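Local coordinates for glycosyl hydrolase family 10 (Prevotella bryantii, PDB 4MGQ), which is the carbohydrate-binding module of a larger enzyme that probably cleaves internal beta-1,4-xylosidic linkages in xylan, and carries a bound calcium ion, at residues 18-23 / 112-117; 53-58 / 80-85; 32-37 / 103-108; 38-43 / 128-133. All coordinates share one frame; numbering follows the deposited sequence.

Contact 1 of 4, residues 18-23 / 112-117; sequences VLYIHM and DIWMDD. With CA (calcium ion), chain B.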
loop_
_atom_site.group_PDB
_atom_site.type_symbol
_atom_site.label_atom_id
_atom_site.label_comp_id
_atom_site.label_asym_id
_atom_site.label_seq_id
_atom_site.Cartn_x
_atom_site.Cartn_y
_atom_site.Cartn_z
ATOM N N VAL A 18 -2.295 -3.089 -11.101
ATOM C CA VAL A 18 -1.598 -2.699 -9.885
ATOM C C VAL A 18 -1.793 -1.205 -9.638
ATOM O O VAL A 18 -2.150 -0.461 -10.547
ATOM C CB VAL A 18 -0.084 -3.022 -9.969
ATOM C CG1 VAL A 18 0.145 -4.491 -10.385
ATOM C CG2 VAL A 18 0.603 -2.100 -10.965
ATOM N N LEU A 19 -1.580 -0.789 -8.398
ATOM C CA LEU A 19 -1.529 0.627 -8.061
ATOM C C LEU A 19 -0.210 1.187 -8.597
ATOM O O LEU A 19 0.844 0.573 -8.433
ATOM C CB LEU A 19 -1.645 0.834 -6.545
ATOM C CG LEU A 19 -1.567 2.276 -6.006
ATOM C CD1 LEU A 19 -2.262 2.358 -4.662
ATOM C CD2 LEU A 19 -0.132 2.774 -5.854
ATOM N N TYR A 20 -0.278 2.357 -9.222
ATOM C CA TYR A 20 0.903 2.984 -9.806
ATOM C C TYR A 20 0.961 4.458 -9.470
ATOM O O TYR A 20 0.002 5.184 -9.696
ATOM C CB TYR A 20 0.897 2.806 -11.317
ATOM C CG TYR A 20 1.913 3.651 -12.050
ATOM C CD1 TYR A 20 3.272 3.475 -11.836
ATOM C CD2 TYR A 20 1.510 4.603 -12.977
ATOM C CE1 TYR A 20 4.208 4.227 -12.518
ATOM C CE2 TYR A 20 2.448 5.375 -13.665
ATOM C CZ TYR A 20 3.795 5.173 -13.425
ATOM O OH TYR A 20 4.745 5.912 -14.093
ATOM N N ILE A 21 2.097 4.896 -8.941
ATOM C CA ILE A 21 2.326 6.320 -8.732
ATOM C C ILE A 21 3.599 6.746 -9.436
ATOM O O ILE A 21 4.689 6.276 -9.097
ATOM C CB ILE A 21 2.439 6.679 -7.250
ATOM C CG1 ILE A 21 1.104 6.437 -6.544
ATOM C CG2 ILE A 21 2.878 8.143 -7.088
ATOM C CD1 ILE A 21 1.184 6.622 -5.055
ATOM N N HIS A 22 3.460 7.623 -10.421
ATOM C CA HIS A 22 4.632 8.303 -10.942
ATOM C C HIS A 22 4.973 9.423 -9.970
ATOM O O HIS A 22 4.256 10.416 -9.875
ATOM C CB HIS A 22 4.421 8.868 -12.335
ATOM C CG HIS A 22 5.613 9.623 -12.832
ATOM N ND1 HIS A 22 6.845 9.029 -12.989
ATOM C CD2 HIS A 22 5.784 10.931 -13.134
ATOM C CE1 HIS A 22 7.715 9.930 -13.410
ATOM N NE2 HIS A 22 7.097 11.093 -13.504
ATOM N N MET A 23 6.062 9.250 -9.235
ATOM C CA MET A 23 6.417 10.214 -8.203
ATOM C C MET A 23 7.162 11.418 -8.777
ATOM O O MET A 23 6.943 12.551 -8.354
ATOM C CB MET A 23 7.256 9.533 -7.124
ATOM C CG MET A 23 6.467 8.476 -6.353
ATOM S SD MET A 23 7.389 7.628 -5.069
ATOM C CE MET A 23 8.564 6.696 -6.054
ATOM N N ASP A 112 9.314 5.924 -9.850
ATOM C CA ASP A 112 8.030 5.236 -9.957
ATOM C C ASP A 112 7.860 4.207 -8.856
ATOM O O ASP A 112 8.828 3.591 -8.418
ATOM C CB ASP A 112 7.917 4.532 -11.316
ATOM C CG ASP A 112 7.728 5.498 -12.471
ATOM O OD1 ASP A 112 7.008 6.490 -12.316
ATOM O OD2 ASP A 112 8.313 5.255 -13.542
ATOM N N ILE A 113 6.624 3.993 -8.420
ATOM C CA ILE A 113 6.341 2.902 -7.497
ATOM C C ILE A 113 5.069 2.194 -7.957
ATOM O O ILE A 113 4.125 2.838 -8.419
ATOM C CB ILE A 113 6.197 3.401 -6.024
ATOM C CG1 ILE A 113 5.912 2.231 -5.079
ATOM C CG2 ILE A 113 5.144 4.498 -5.920
ATOM C CD1 ILE A 113 6.078 2.569 -3.599
ATOM N N TRP A 114 5.095 0.868 -7.888
ATOM C CA TRP A 114 3.935 0.018 -8.145
ATOM C C TRP A 114 3.672 -0.852 -6.918
ATOM O O TRP A 114 4.608 -1.338 -6.285
ATOM C CB TRP A 114 4.153 -0.895 -9.361
ATOM C CG TRP A 114 4.448 -0.233 -10.681
ATOM C CD1 TRP A 114 3.565 0.005 -11.693
ATOM C CD2 TRP A 114 5.728 0.226 -11.150
ATOM N NE1 TRP A 114 4.212 0.588 -12.763
ATOM C CE2 TRP A 114 5.537 0.739 -12.450
ATOM C CE3 TRP A 114 7.015 0.255 -10.593
ATOM C CZ2 TRP A 114 6.579 1.283 -13.202
ATOM C CZ3 TRP A 114 8.053 0.791 -11.345
ATOM C CH2 TRP A 114 7.825 1.297 -12.635
ATOM N N MET A 115 2.402 -1.050 -6.574
ATOM C CA MET A 115 2.048 -1.915 -5.450
ATOM C C MET A 115 0.832 -2.751 -5.811
ATOM O O MET A 115 -0.005 -2.324 -6.602
ATOM C CB MET A 115 1.766 -1.101 -4.176
ATOM C CG MET A 115 3.027 -0.564 -3.521
ATOM S SD MET A 115 2.707 0.248 -1.941
ATOM C CE MET A 115 1.971 1.754 -2.535
ATOM N N ASP A 116 0.737 -3.937 -5.218
ATOM C CA ASP A 116 -0.401 -4.819 -5.483
ATOM C C ASP A 116 -0.589 -5.786 -4.324
ATOM O O ASP A 116 0.304 -5.955 -3.479
ATOM C CB ASP A 116 -0.189 -5.590 -6.801
ATOM C CG ASP A 116 -1.486 -6.158 -7.382
ATOM O OD1 ASP A 116 -2.595 -5.734 -6.967
ATOM O OD2 ASP A 116 -1.382 -7.014 -8.287
ATOM N N ASP A 117 -1.766 -6.407 -4.282
ATOM C CA ASP A 117 -2.057 -7.458 -3.313
ATOM C C ASP A 117 -1.836 -6.978 -1.880
ATOM O O ASP A 117 -1.252 -7.669 -1.044
ATOM C CB ASP A 117 -1.220 -8.684 -3.641
ATOM C CG ASP A 117 -1.471 -9.180 -5.056
ATOM O OD1 ASP A 117 -2.658 -9.348 -5.404
ATOM O OD2 ASP A 117 -0.501 -9.368 -5.826
HETATM CA CA CA B . -3.842 -6.752 -8.841
HETATM O O HOH W 1 6.338 4.082 -16.132
HETATM O O HOH W 2 -4.453 -8.512 -7.300
HETATM O O HOH W 3 -3.070 -8.751 -10.006
#
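Asp112 OD1 is approached by two side chains of the neighbouring strand: His22 ND1 donates to it at 2.6 Å, and Tyr20 OH lies 2.9 Å from it. The histidine bond is nearly straight (165°) and meets the syn side of the carboxylate, with the oxygen in the imidazole plane. The setting is an antiparallel pair of strands in a beta-sandwich. Leu19 faces Met115 and Ile21 faces Ile113 as hydrogen-bonded pairs, and their apolar side chains suit the buried face, where Leu35 of the other sheet meets Ile21 and Met115. Tyr20 and Trp114 form an offset stack, planes 25° apart, with Tyr20 CD1 3.2 Å from Trp114 NE1. The tyrosine CG stands anti to its own backbone N (chi1 168°), which carries the ring over one face of the indole, stacked on its five-membered ring. Val18 CG2 meets the indole edge. Further along, Asp116, whose OD2 also accepts from Arg54 NH2, grips calcium with OD1 and OD2, each at 2.5 Å.

Contact 2 of 4, residues 53-58 / 80-85; sequences LRVKTS and FKSTTE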
loop_
_atom_site.group_PDB
_atom_site.type_symbol
_atom_site.label_atom_id
_atom_site.label_comp_id
_atom_site.label_asym_id
_atom_site.label_seq_id
_atom_site.Cartn_x
_atom_site.Cartn_y
_atom_site.Cartn_z
ATOM N N LEU A 53 2.056 -7.134 0.995
ATOM C CA LEU A 53 1.856 -6.603 -0.348
ATOM C C LEU A 53 2.983 -7.077 -1.250
ATOM O O LEU A 53 3.930 -7.708 -0.775
ATOM C CB LEU A 53 1.784 -5.069 -0.312
ATOM C CG LEU A 53 3.044 -4.299 0.105
ATOM C CD1 LEU A 53 3.385 -3.258 -0.962
ATOM C CD2 LEU A 53 2.907 -3.653 1.473
ATOM N N ARG A 54 2.872 -6.814 -2.548
ATOM C CA ARG A 54 4.062 -6.872 -3.391
ATOM C C ARG A 54 4.340 -5.465 -3.890
ATOM O O ARG A 54 3.419 -4.668 -4.081
ATOM C CB ARG A 54 3.920 -7.865 -4.557
ATOM C CG ARG A 54 2.775 -7.622 -5.518
ATOM C CD ARG A 54 2.796 -8.655 -6.670
ATOM N NE ARG A 54 1.747 -8.341 -7.626
ATOM C CZ ARG A 54 1.923 -8.250 -8.940
ATOM N NH1 ARG A 54 3.112 -8.500 -9.476
ATOM N NH2 ARG A 54 0.903 -7.929 -9.718
ATOM N N VAL A 55 5.619 -5.164 -4.093
ATOM C CA VAL A 55 6.018 -3.813 -4.443
ATOM C C VAL A 55 7.156 -3.855 -5.461
ATOM O O VAL A 55 7.941 -4.809 -5.486
ATOM C CB VAL A 55 6.449 -3.020 -3.187
ATOM C CG1 VAL A 55 7.695 -3.643 -2.552
ATOM C CG2 VAL A 55 6.665 -1.547 -3.528
ATOM N N LYS A 56 7.226 -2.823 -6.290
ATOM C CA LYS A 56 8.283 -2.650 -7.277
ATOM C C LYS A 56 8.554 -1.150 -7.364
ATOM O O LYS A 56 7.625 -0.350 -7.341
ATOM C CB LYS A 56 7.848 -3.247 -8.629
ATOM C CG LYS A 56 8.764 -2.976 -9.825
ATOM C CD LYS A 56 8.056 -3.383 -11.125
ATOM C CE LYS A 56 8.811 -2.902 -12.359
ATOM N NZ LYS A 56 10.086 -3.665 -12.546
ATOM N N THR A 57 9.822 -0.759 -7.423
ATOM C CA THR A 57 10.156 0.654 -7.590
ATOM C C THR A 57 11.211 0.794 -8.675
ATOM O O THR A 57 11.849 -0.189 -9.025
ATOM C CB THR A 57 10.677 1.299 -6.293
ATOM O OG1 THR A 57 11.616 0.423 -5.660
ATOM C CG2 THR A 57 9.520 1.605 -5.322
ATOM N N SER A 58 11.383 2.001 -9.208
ATOM C CA SER A 58 12.371 2.206 -10.271
ATOM C C SER A 58 13.771 2.351 -9.676
ATOM O O SER A 58 14.766 2.327 -10.398
ATOM C CB SER A 58 12.008 3.410 -11.130
ATOM O OG SER A 58 11.801 4.564 -10.336
ATOM N N PHE A 80 8.774 -0.920 5.005
ATOM C CA PHE A 80 9.354 -2.040 4.279
ATOM C C PHE A 80 10.347 -1.554 3.242
ATOM O O PHE A 80 10.654 -0.359 3.164
ATOM C CB PHE A 80 8.250 -2.882 3.621
ATOM C CG PHE A 80 7.339 -2.103 2.709
ATOM C CD1 PHE A 80 6.238 -1.425 3.213
ATOM C CD2 PHE A 80 7.570 -2.065 1.340
ATOM C CE1 PHE A 80 5.398 -0.714 2.382
ATOM C CE2 PHE A 80 6.725 -1.358 0.491
ATOM C CZ PHE A 80 5.631 -0.683 1.020
ATOM N N LYS A 81 10.859 -2.488 2.450
ATOM C CA LYS A 81 11.841 -2.148 1.429
ATOM C C LYS A 81 11.348 -2.576 0.056
ATOM O O LYS A 81 10.556 -3.509 -0.071
ATOM C CB LYS A 81 13.191 -2.801 1.741
ATOM C CG LYS A 81 13.815 -2.333 3.055
ATOM C CD LYS A 81 15.176 -2.966 3.271
ATOM C CE LYS A 81 15.810 -2.482 4.569
ATOM N NZ LYS A 81 16.366 -1.106 4.433
ATOM N N SER A 82 11.824 -1.887 -0.973
ATOM C CA SER A 82 11.457 -2.218 -2.341
ATOM C C SER A 82 12.712 -2.291 -3.198
ATOM O O SER A 82 13.727 -1.676 -2.875
ATOM C CB SER A 82 10.480 -1.192 -2.907
ATOM O OG SER A 82 10.091 -1.518 -4.231
ATOM N N THR A 83 12.626 -3.064 -4.274
ATOM C CA THR A 83 13.701 -3.176 -5.256
ATOM C C THR A 83 13.115 -2.973 -6.646
ATOM O O THR A 83 11.924 -2.708 -6.783
ATOM C CB THR A 83 14.398 -4.548 -5.193
ATOM O OG1 THR A 83 13.494 -5.558 -5.667
ATOM C CG2 THR A 83 14.839 -4.880 -3.765
ATOM N N THR A 84 13.934 -3.119 -7.686
ATOM C CA THR A 84 13.462 -2.861 -9.039
ATOM C C THR A 84 12.752 -4.066 -9.664
ATOM O O THR A 84 12.295 -3.992 -10.801
ATOM C CB THR A 84 14.616 -2.432 -9.952
ATOM O OG1 THR A 84 15.625 -3.445 -9.932
ATOM C CG2 THR A 84 15.215 -1.122 -9.450
ATOM N N GLU A 85 12.662 -5.161 -8.914
ATOM C CA GLU A 85 11.862 -6.314 -9.317
ATOM C C GLU A 85 10.750 -6.499 -8.299
ATOM O O GLU A 85 10.931 -6.149 -7.141
ATOM C CB GLU A 85 12.719 -7.581 -9.396
ATOM C CG GLU A 85 13.899 -7.463 -10.340
ATOM C CD GLU A 85 13.467 -7.301 -11.780
ATOM O OE1 GLU A 85 12.410 -7.859 -12.150
ATOM O OE2 GLU A 85 14.175 -6.611 -12.544
HETATM O O HOH W 4 10.640 -4.895 -4.696
#
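Apolar packing joins Leu53 and Val55 to Phe80. Both methyls of Leu53 approach the same face of the phenyl ring: CD2 sits over it in a CH-pi contact, 4.2 Å from the centroid of the Phe80 ring, while CD1 lies nearer the rim at Phe80 CZ. Val55 CG1 comes obliquely to Phe80 CE2, and both valine methyls also pack on Ser82. Branched aliphatic chains suit this place because strand 48-57 and strand 80-82 belong to different sheets of the sandwich, and here the two sheets face each other across its interior.

Polar bonds take over toward Thr84. Thr57 N gives a straight bond (167°) to Thr83 O at 2.9 Å, and Thr84 CA makes a CA-H...O contact with Thr57 O. Ser82 OG comes within 2.9 Å of Thr57 OG1, which is hydrogen-bonded to Ala59 O. The long chain of Lys56 runs out until its last torsion bends (chi4 71°), bringing NZ to Thr84 O at 2.8 Å; Asp158 supplies a salt bridge to the same ammonium.

A water accepts from Thr83 N at 2.7 Å and lies within bonding distance of the carbonyls Val55 O and Glu85 O.

Apolar contacts thus lie at the Leu53 and Phe80 end, whereas bonds to main-chain carbonyls, which depend little on side-chain identity, hold the 83-85 loop to the strand.

Contact 3 of 4, residues 32-37 / 103-108; sequences DRELYV and RFELGT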
loop_
_atom_site.group_PDB
_atom_site.type_symbol
_atom_site.label_atom_id
_atom_site.label_comp_id
_atom_site.label_asym_id
_atom_site.label_seq_id
_atom_site.Cartn_x
_atom_site.Cartn_y
_atom_site.Cartn_z
ATOM N N ASP A 32 6.231 15.404 2.084
ATOM C CA ASP A 32 5.902 16.207 0.902
ATOM C C ASP A 32 5.165 15.425 -0.180
ATOM O O ASP A 32 4.685 16.000 -1.160
ATOM C CB ASP A 32 7.172 16.828 0.301
ATOM C CG ASP A 32 7.785 17.894 1.200
ATOM O OD1 ASP A 32 7.036 18.490 2.000
ATOM O OD2 ASP A 32 9.010 18.140 1.106
ATOM N N ARG A 33 5.084 14.109 -0.006
ATOM C CA ARG A 33 4.346 13.264 -0.931
ATOM C C ARG A 33 3.818 12.100 -0.118
ATOM O O ARG A 33 4.599 11.278 0.347
ATOM C CB ARG A 33 5.238 12.774 -2.075
ATOM C CG ARG A 33 4.503 12.009 -3.179
ATOM C CD ARG A 33 5.484 11.308 -4.124
ATOM N NE ARG A 33 6.229 12.251 -4.965
ATOM C CZ ARG A 33 7.555 12.383 -4.970
ATOM N NH1 ARG A 33 8.313 11.660 -4.162
ATOM N NH2 ARG A 33 8.127 13.261 -5.785
ATOM N N GLU A 34 2.506 12.060 0.098
ATOM C CA GLU A 34 1.925 11.010 0.926
ATOM C C GLU A 34 0.767 10.307 0.224
ATOM O O GLU A 34 0.001 10.915 -0.521
ATOM C CB GLU A 34 1.456 11.576 2.278
ATOM C CG GLU A 34 2.605 12.077 3.163
ATOM C CD GLU A 34 2.177 12.539 4.558
ATOM O OE1 GLU A 34 0.984 12.485 4.892
ATOM O OE2 GLU A 34 3.057 12.970 5.332
ATOM N N LEU A 35 0.678 9.010 0.492
ATOM C CA LEU A 35 -0.393 8.145 0.028
ATOM C C LEU A 35 -1.073 7.522 1.249
ATOM O O LEU A 35 -0.401 7.017 2.150
ATOM C CB LEU A 35 0.163 7.060 -0.898
ATOM C CG LEU A 35 -0.799 5.968 -1.352
ATOM C CD1 LEU A 35 -1.828 6.534 -2.310
ATOM C CD2 LEU A 35 -0.027 4.810 -1.990
ATOM N N TYR A 36 -2.405 7.553 1.266
ATOM C CA TYR A 36 -3.174 7.125 2.429
ATOM C C TYR A 36 -4.109 5.975 2.134
ATOM O O TYR A 36 -4.726 5.938 1.081
ATOM C CB TYR A 36 -4.030 8.266 2.944
ATOM C CG TYR A 36 -3.279 9.494 3.362
ATOM C CD1 TYR A 36 -2.041 9.407 3.983
ATOM C CD2 TYR A 36 -3.811 10.743 3.133
ATOM C CE1 TYR A 36 -1.361 10.558 4.375
ATOM C CE2 TYR A 36 -3.146 11.883 3.509
ATOM C CZ TYR A 36 -1.932 11.788 4.136
ATOM O OH TYR A 36 -1.288 12.949 4.502
ATOM N N VAL A 37 -4.251 5.077 3.097
ATOM C CA VAL A 37 -5.340 4.097 3.060
ATOM C C VAL A 37 -5.829 3.890 4.493
ATOM O O VAL A 37 -5.037 3.939 5.440
ATOM C CB VAL A 37 -4.884 2.771 2.412
ATOM C CG1 VAL A 37 -3.880 2.050 3.290
ATOM C CG2 VAL A 37 -6.096 1.878 2.103
ATOM N N ARG A 103 -0.202 5.982 6.679
ATOM C CA ARG A 103 0.431 7.018 5.859
ATOM C C ARG A 103 1.675 6.473 5.178
ATOM O O ARG A 103 2.645 6.161 5.857
ATOM C CB ARG A 103 0.818 8.231 6.720
ATOM C CG ARG A 103 -0.379 8.901 7.428
ATOM C CD ARG A 103 0.059 9.937 8.467
ATOM N NE ARG A 103 0.975 10.921 7.886
ATOM C CZ ARG A 103 1.782 11.691 8.615
ATOM N NH1 ARG A 103 1.786 11.589 9.942
ATOM N NH2 ARG A 103 2.602 12.541 8.018
ATOM N N PHE A 104 1.643 6.361 3.850
ATOM C CA PHE A 104 2.833 6.002 3.083
ATOM C C PHE A 104 3.612 7.285 2.803
ATOM O O PHE A 104 3.131 8.172 2.102
ATOM C CB PHE A 104 2.467 5.281 1.771
ATOM C CG PHE A 104 1.934 3.879 1.961
ATOM C CD1 PHE A 104 0.685 3.660 2.536
ATOM C CD2 PHE A 104 2.668 2.778 1.527
ATOM C CE1 PHE A 104 0.185 2.369 2.700
ATOM C CE2 PHE A 104 2.168 1.471 1.674
ATOM C CZ PHE A 104 0.930 1.268 2.265
ATOM N N GLU A 105 4.810 7.382 3.367
ATOM C CA GLU A 105 5.641 8.580 3.234
ATOM C C GLU A 105 6.560 8.449 2.036
ATOM O O GLU A 105 7.572 7.747 2.100
ATOM C CB GLU A 105 6.450 8.792 4.505
ATOM C CG GLU A 105 5.583 8.914 5.745
ATOM C CD GLU A 105 4.665 10.110 5.664
ATOM O OE1 GLU A 105 5.177 11.242 5.496
ATOM O OE2 GLU A 105 3.430 9.929 5.738
ATOM N N LEU A 106 6.207 9.109 0.940
ATOM C CA LEU A 106 6.909 8.919 -0.318
ATOM C C LEU A 106 7.759 10.122 -0.707
ATOM O O LEU A 106 8.313 10.149 -1.800
ATOM C CB LEU A 106 5.915 8.636 -1.445
ATOM C CG LEU A 106 4.904 7.503 -1.236
ATOM C CD1 LEU A 106 3.950 7.423 -2.422
ATOM C CD2 LEU A 106 5.617 6.182 -1.042
ATOM N N GLY A 107 7.853 11.108 0.179
ATOM C CA GLY A 107 8.408 12.395 -0.197
ATOM C C GLY A 107 9.856 12.393 -0.638
ATOM O O GLY A 107 10.226 13.153 -1.534
ATOM N N THR A 108 10.682 11.567 -0.006
ATOM C CA THR A 108 12.105 11.553 -0.339
ATOM C C THR A 108 12.420 10.608 -1.509
ATOM O O THR A 108 13.572 10.514 -1.946
ATOM C CB THR A 108 12.959 11.164 0.886
ATOM O OG1 THR A 108 12.712 9.801 1.239
ATOM C CG2 THR A 108 12.636 12.063 2.082
#
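Glu34 OE2 takes a 2.8 Å salt bridge from Arg103 NH2, met on the syn side and in the plane of the guanidinium; a weak bond from Arg103 NE reaches Glu34 OE1. These residues lie on an antiparallel strand pair of the beta-sandwich, with Leu35 and Phe104 as its hydrogen-bonded pair. Glu105 stands beside Glu34, its OE1 just 2.7 Å from Glu34 OE2, so one of the two acids probably holds a proton; Arg103 NE also forms a salt bridge with Glu105 OE2, completing a Glu34-Arg103-Glu105 network. Arg103 CG packs on Tyr36 CE1. On the other face Leu35 CB meets Phe104 CB, and Val37 CG1 lies at the edge of the phenyl ring, apolar groups fitted to the sandwich interior. Beyond the strands, Leu106 N donates to Arg33 O; the arginine bends at chi3 (-70°), and its NH1 returns a bond to Leu106 O at 2.8 Å. Further out, Gln68 OE1 accepts from Arg103 NH1.

Contact 4 of 4, residues 38-43 / 128-133; sequences NPTTEL and LIANGT. With CA (calcium ion), chain B.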
loop_
_atom_site.group_PDB
_atom_site.type_symbol
_atom_site.label_atom_id
_atom_site.label_comp_id
_atom_site.label_asym_id
_atom_site.label_seq_id
_atom_site.Cartn_x
_atom_site.Cartn_y
_atom_site.Cartn_z
ATOM N N ASN A 38 -7.139 3.719 4.662
ATOM C CA ASN A 38 -7.708 3.530 5.992
ATOM C C ASN A 38 -8.177 2.093 6.197
ATOM O O ASN A 38 -9.012 1.620 5.429
ATOM C CB ASN A 38 -8.894 4.477 6.215
ATOM C CG ASN A 38 -8.471 5.910 6.516
ATOM O OD1 ASN A 38 -7.397 6.355 6.128
ATOM N ND2 ASN A 38 -9.325 6.635 7.235
ATOM N N PRO A 39 -7.651 1.408 7.228
ATOM C CA PRO A 39 -8.145 0.070 7.579
ATOM C C PRO A 39 -9.643 0.110 7.817
ATOM O O PRO A 39 -10.145 1.099 8.355
ATOM C CB PRO A 39 -7.380 -0.267 8.858
ATOM C CG PRO A 39 -6.111 0.530 8.739
ATOM C CD PRO A 39 -6.524 1.812 8.085
ATOM N N THR A 40 -10.345 -0.939 7.401
ATOM C CA THR A 40 -11.812 -0.949 7.492
ATOM C C THR A 40 -12.321 -1.126 8.927
ATOM O O THR A 40 -13.496 -0.875 9.207
ATOM C CB THR A 40 -12.400 -2.047 6.590
ATOM O OG1 THR A 40 -11.788 -3.302 6.898
ATOM C CG2 THR A 40 -12.143 -1.712 5.130
ATOM N N THR A 41 -11.442 -1.583 9.813
ATOM C CA THR A 41 -11.644 -1.540 11.256
ATOM C C THR A 41 -10.467 -0.790 11.863
ATOM O O THR A 41 -9.330 -1.036 11.488
ATOM C CB THR A 41 -11.742 -2.947 11.867
ATOM O OG1 THR A 41 -12.913 -3.595 11.366
ATOM C CG2 THR A 41 -11.816 -2.888 13.395
ATOM N N GLU A 42 -10.743 0.134 12.779
ATOM C CA GLU A 42 -9.689 0.863 13.476
ATOM C C GLU A 42 -8.725 -0.089 14.188
ATOM O O GLU A 42 -9.151 -1.075 14.795
ATOM C CB GLU A 42 -10.315 1.839 14.474
ATOM C CG GLU A 42 -9.328 2.651 15.276
ATOM C CD GLU A 42 -10.035 3.711 16.104
ATOM O OE1 GLU A 42 -10.580 3.359 17.172
ATOM O OE2 GLU A 42 -10.061 4.880 15.666
ATOM N N LEU A 43 -7.423 0.181 14.093
ATOM C CA LEU A 43 -6.444 -0.661 14.767
ATOM C C LEU A 43 -6.516 -0.431 16.277
ATOM O O LEU A 43 -6.716 0.698 16.731
ATOM C CB LEU A 43 -5.031 -0.383 14.246
ATOM C CG LEU A 43 -4.889 -0.308 12.721
ATOM C CD1 LEU A 43 -3.418 -0.252 12.320
ATOM C CD2 LEU A 43 -5.598 -1.472 12.013
ATOM N N LEU A 128 -8.056 -6.064 6.659
ATOM C CA LEU A 128 -8.660 -4.756 6.867
ATOM C C LEU A 128 -8.446 -3.785 5.702
ATOM O O LEU A 128 -8.778 -2.606 5.810
ATOM C CB LEU A 128 -8.116 -4.141 8.156
ATOM C CG LEU A 128 -8.356 -5.004 9.395
ATOM C CD1 LEU A 128 -7.779 -4.325 10.640
ATOM C CD2 LEU A 128 -9.855 -5.294 9.569
ATOM N N ILE A 129 -7.890 -4.265 4.593
ATOM C CA ILE A 129 -7.782 -3.420 3.405
ATOM C C ILE A 129 -8.924 -3.720 2.442
ATOM O O ILE A 129 -9.050 -4.841 1.945
ATOM C CB ILE A 129 -6.436 -3.614 2.673
ATOM C CG1 ILE A 129 -5.269 -3.192 3.572
ATOM C CG2 ILE A 129 -6.434 -2.852 1.332
ATOM C CD1 ILE A 129 -5.238 -1.705 3.879
ATOM N N ALA A 130 -9.748 -2.710 2.183
ATOM C CA ALA A 130 -10.943 -2.874 1.357
ATOM C C ALA A 130 -10.614 -3.150 -0.107
ATOM O O ALA A 130 -11.256 -3.988 -0.749
ATOM C CB ALA A 130 -11.826 -1.637 1.466
ATOM N N ASN A 131 -9.630 -2.432 -0.639
ATOM C CA ASN A 131 -9.294 -2.532 -2.049
ATOM C C ASN A 131 -7.792 -2.675 -2.230
ATOM O O ASN A 131 -7.089 -1.684 -2.400
ATOM C CB ASN A 131 -9.813 -1.305 -2.799
ATOM C CG ASN A 131 -9.371 -1.270 -4.249
ATOM O OD1 ASN A 131 -9.068 -2.304 -4.853
ATOM N ND2 ASN A 131 -9.337 -0.073 -4.817
ATOM N N GLY A 132 -7.314 -3.915 -2.187
ATOM C CA GLY A 132 -5.894 -4.199 -2.281
ATOM C C GLY A 132 -5.487 -4.875 -3.573
ATOM O O GLY A 132 -4.307 -5.154 -3.774
ATOM N N THR A 133 -6.445 -5.150 -4.455
ATOM C CA THR A 133 -6.125 -5.837 -5.715
ATOM C C THR A 133 -6.095 -4.941 -6.959
ATOM O O THR A 133 -5.522 -5.322 -7.969
ATOM C CB THR A 133 -7.128 -6.977 -6.009
ATOM O OG1 THR A 133 -8.343 -6.426 -6.541
ATOM C CG2 THR A 133 -7.406 -7.761 -4.757
HETATM CA CA CA B . -3.842 -6.752 -8.841
HETATM O O HOH W 5 -9.318 -0.027 3.228
HETATM O O HOH W 2 -4.453 -8.512 -7.300
HETATM O O HOH W 3 -3.070 -8.751 -10.006
#
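Leu128 lies against the loop 38-43, its CD1 reaching Leu43 and Thr41 O and its CD2 the Thr41 side chain. CD1 of Leu128 is 3.8 Å from Leu43 CD2, the two leucines crossing obliquely. CD2 of Leu128 packs on Thr41 CB, 3.8 Å away, with Thr41 OG1 close by. The CG of Leu128 is anti to its own carbonyl carbon (chi1 -58°), so the branch is directed away from the carbonyl that bonds to Thr40. Nearer the backbone, Pro39 CB packs on Leu128 CB at 4.0 Å.

Both segments are loops of the beta-sandwich: 38-43 comes after strand 34-37, and the loop holding 128-133 comes after strand 111-121, whose Leu120 lies against Pro39 and Leu43. Tyr49 of strand 48-57 touches both leucines, so these buried chains meet apolar surface.

The carbonyl of Leu128 is the polar centre. Thr40 N donates to Leu128 O at 2.8 Å in the carbonyl plane, on a lone pair, while Pro39 CA adds a CA-H...O contact to that oxygen. Thr40 CG2 extends to Ala130 CB, 3.7 Å away; the small alanine side chain suits this exposed edge. A water accepts from Ala130 N and donates to Asn38 O. At the far end of 128-133, clear of loop 38-43, Thr133 O binds calcium at 2.4 Å.

How the contacts relate
Contacts 1 and 3 are strand pairs in the two facing sheets of the sandwich, their centres about 12 Å apart; Leu35 CD2 touches Ile21 CD1 and Met115 CE across the interior. Contact 2 joins both sheets, and its strand 48-57 neighbours 111-121 of contact 1. Through Arg54, contact 2 is also tied to Asp116, a calcium ligand of contact 1. Contact 4 lies in loops about 21 Å from contact 2, centre to centre, yet shares the calcium with contact 1. Along the chain, contact 1 spans contact 3, which spans contact 2, whereas contact 4 crosses 1 and 3. Residues distant in sequence are thereby drawn into one module.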